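Sulfate transporter sulfate transporter family protein (Wolinella succinogenes, PDB 4DGF) probably takes part in sulfate or related anion transport across the membrane as a SulP-family transporter, of which this chain is the STAS domain. Local coordinates at residues E107-E111 against E112-D116. Residues are numbered along the deposited sequence; the frame is centred on the assembly and turned at random.
Sequences EALGE and ERVFD
One face of the Arg-113 guanidinium is overlain by the backbone O of Leu-109, which sits 4.0 Å above the plane and offset toward the rim; on the same side of the plane the methyl CD1 of Leu-109 approaches NH1, and NH1 also donates a hydrogen bond to the carbonyl of Leu-87. The setting is a short 3-10 turn that follows helix 105-109 in the STAS domain and leads the chain back alongside strand 86-90, a worked example of how local bonds shape the exit from a helix, while backbone bonds from Arg-113 and Phe-115 to Leu-89 make the link to the strand. Gly-110 is the first residue after the helix to leave helical angles, with a positive phi (105°). Two i to i+3 backbone hydrogen bonds then close the turn: Arg-113 N reaches Gly-110 O at 3.0 Å, and Val-114 N reaches Glu-111 O at 3.2 Å. In both, the donor stands well above the carbonyl plane.

Side chains add to these bonds. Leu-109 places CG anti to its own N (chi1 -176°), directing the isobutyl group across the aliphatic stem of Arg-113, with CG 3.8 Å from Arg-113 CB. Its CD2 also lies 4.0 Å from CG2 of Val-114, and both residues pack on Leu-89, so the turn shares an apolar patch with the strand. In Arg-113, chi1 sets CG 3.5 Å from Leu-109 O, and the bend at chi2 (-89°) turns the rest of the chain so that the guanidinium face lies against the same oxygen.

Glu-112 folds back over the turn, its OE1 passing 3.4 Å from the carbonyl carbon of Gly-110. The Arg-113 NE to Glu-112 OE2 salt bridge is long. A water donates to Leu-109 O at 2.8 Å; its link to Glu-112 OE2 is too short to be other than doubtful.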
loop_
_atom_site.group_PDB
_atom_site.type_symbol
_atom_site.label_atom_id
_atom_site.label_comp_id
_atom_site.label_asym_id
_atom_site.label_seq_id
_atom_site.Cartn_x
_atom_site.Cartn_y
_atom_site.Cartn_z
ATOM N N GLU A 107 12.176 -5.548 -4.424
ATOM C CA GLU A 107 12.679 -5.657 -5.815
ATOM C C GLU A 107 11.540 -6.057 -6.734
ATOM O O GLU A 107 11.555 -5.715 -7.918
ATOM C CB GLU A 107 13.860 -6.619 -5.935
ATOM C CG GLU A 107 15.048 -6.274 -5.047
ATOM C CD GLU A 107 16.354 -6.964 -5.421
ATOM O OE1 GLU A 107 16.393 -8.213 -5.581
ATOM O OE2 GLU A 107 17.371 -6.248 -5.510
ATOM N N ALA A 108 10.520 -6.735 -6.197
ATOM C CA ALA A 108 9.387 -7.159 -7.078
ATOM C C ALA A 108 8.440 -6.023 -7.388
ATOM O O ALA A 108 7.897 -5.891 -8.519
ATOM C CB ALA A 108 8.613 -8.329 -6.491
ATOM N N LEU A 109 8.240 -5.149 -6.396
ATOM C CA LEU A 109 7.293 -4.045 -6.582
ATOM C C LEU A 109 7.961 -2.908 -7.307
ATOM O O LEU A 109 7.367 -2.215 -8.166
ATOM C CB LEU A 109 6.870 -3.529 -5.179
ATOM C CG LEU A 109 5.795 -2.433 -5.244
ATOM C CD1 LEU A 109 4.509 -2.962 -5.919
ATOM C CD2 LEU A 109 5.549 -1.947 -3.848
ATOM N N GLY A 110 9.232 -2.709 -6.968
ATOM C CA GLY A 110 10.032 -1.582 -7.447
ATOM C C GLY A 110 10.213 -0.527 -6.354
ATOM O O GLY A 110 9.220 -0.052 -5.723
ATOM N N GLU A 111 11.460 -0.138 -6.079
ATOM C CA GLU A 111 11.721 0.837 -5.007
ATOM C C GLU A 111 10.990 2.140 -5.190
ATOM O O GLU A 111 10.733 2.844 -4.208
ATOM C CB GLU A 111 13.225 1.218 -5.020
ATOM C CG GLU A 111 14.133 0.207 -4.431
ATOM C CD GLU A 111 15.597 0.574 -4.654
ATOM O OE1 GLU A 111 16.410 -0.349 -4.938
ATOM O OE2 GLU A 111 15.933 1.782 -4.564
ATOM N N GLU A 112 10.780 2.541 -6.452
ATOM C CA GLU A 112 10.175 3.836 -6.691
ATOM C C GLU A 112 8.684 3.896 -6.274
ATOM O O GLU A 112 8.066 4.980 -6.224
ATOM C CB GLU A 112 10.355 4.210 -8.183
ATOM C CG GLU A 112 9.342 3.558 -9.101
ATOM C CD GLU A 112 9.656 2.100 -9.431
ATOM O OE1 GLU A 112 10.739 1.504 -8.995
ATOM O OE2 GLU A 112 8.787 1.556 -10.175
ATOM N N ARG A 113 8.132 2.734 -5.953
ATOM C CA ARG A 113 6.731 2.617 -5.430
ATOM C C ARG A 113 6.596 2.631 -3.880
ATOM O O ARG A 113 5.452 2.490 -3.375
ATOM C CB ARG A 113 6.111 1.321 -5.903
ATOM C CG ARG A 113 6.233 1.010 -7.417
ATOM C CD ARG A 113 5.116 1.565 -8.196
ATOM N NE ARG A 113 5.014 0.975 -9.536
ATOM C CZ ARG A 113 4.272 -0.100 -9.809
ATOM N NH1 ARG A 113 3.514 -0.691 -8.833
ATOM N NH2 ARG A 113 4.203 -0.512 -11.053
ATOM N N VAL A 114 7.736 2.815 -3.147
ATOM C CA VAL A 114 7.744 2.629 -1.727
ATOM C C VAL A 114 8.149 3.996 -1.149
ATOM O O VAL A 114 9.243 4.550 -1.528
ATOM C CB VAL A 114 8.772 1.513 -1.326
ATOM C CG1 VAL A 114 8.740 1.319 0.170
ATOM C CG2 VAL A 114 8.354 0.228 -2.058
ATOM N N PHE A 115 7.335 4.525 -0.230
ATOM C CA PHE A 115 7.533 5.826 0.379
ATOM C C PHE A 115 7.520 5.838 1.882
ATOM O O PHE A 115 6.844 5.004 2.475
ATOM C CB PHE A 115 6.426 6.791 -0.061
ATOM C CG PHE A 115 6.343 6.915 -1.595
ATOM C CD1 PHE A 115 7.055 7.927 -2.263
ATOM C CD2 PHE A 115 5.666 5.958 -2.317
ATOM C CE1 PHE A 115 7.026 7.982 -3.673
ATOM C CE2 PHE A 115 5.680 6.018 -3.703
ATOM C CZ PHE A 115 6.321 7.038 -4.376
ATOM N N ASP A 116 8.205 6.842 2.498
ATOM C CA ASP A 116 8.195 6.844 3.901
ATOM C C ASP A 116 7.113 7.739 4.474
ATOM O O ASP A 116 7.041 7.867 5.729
ATOM C CB ASP A 116 9.550 7.230 4.492
ATOM C CG ASP A 116 9.996 8.616 4.071
ATOM O OD1 ASP A 116 9.157 9.426 3.661
ATOM O OD2 ASP A 116 11.220 8.940 4.175
HETATM O O HOH W 1 7.997 -0.732 -10.472
#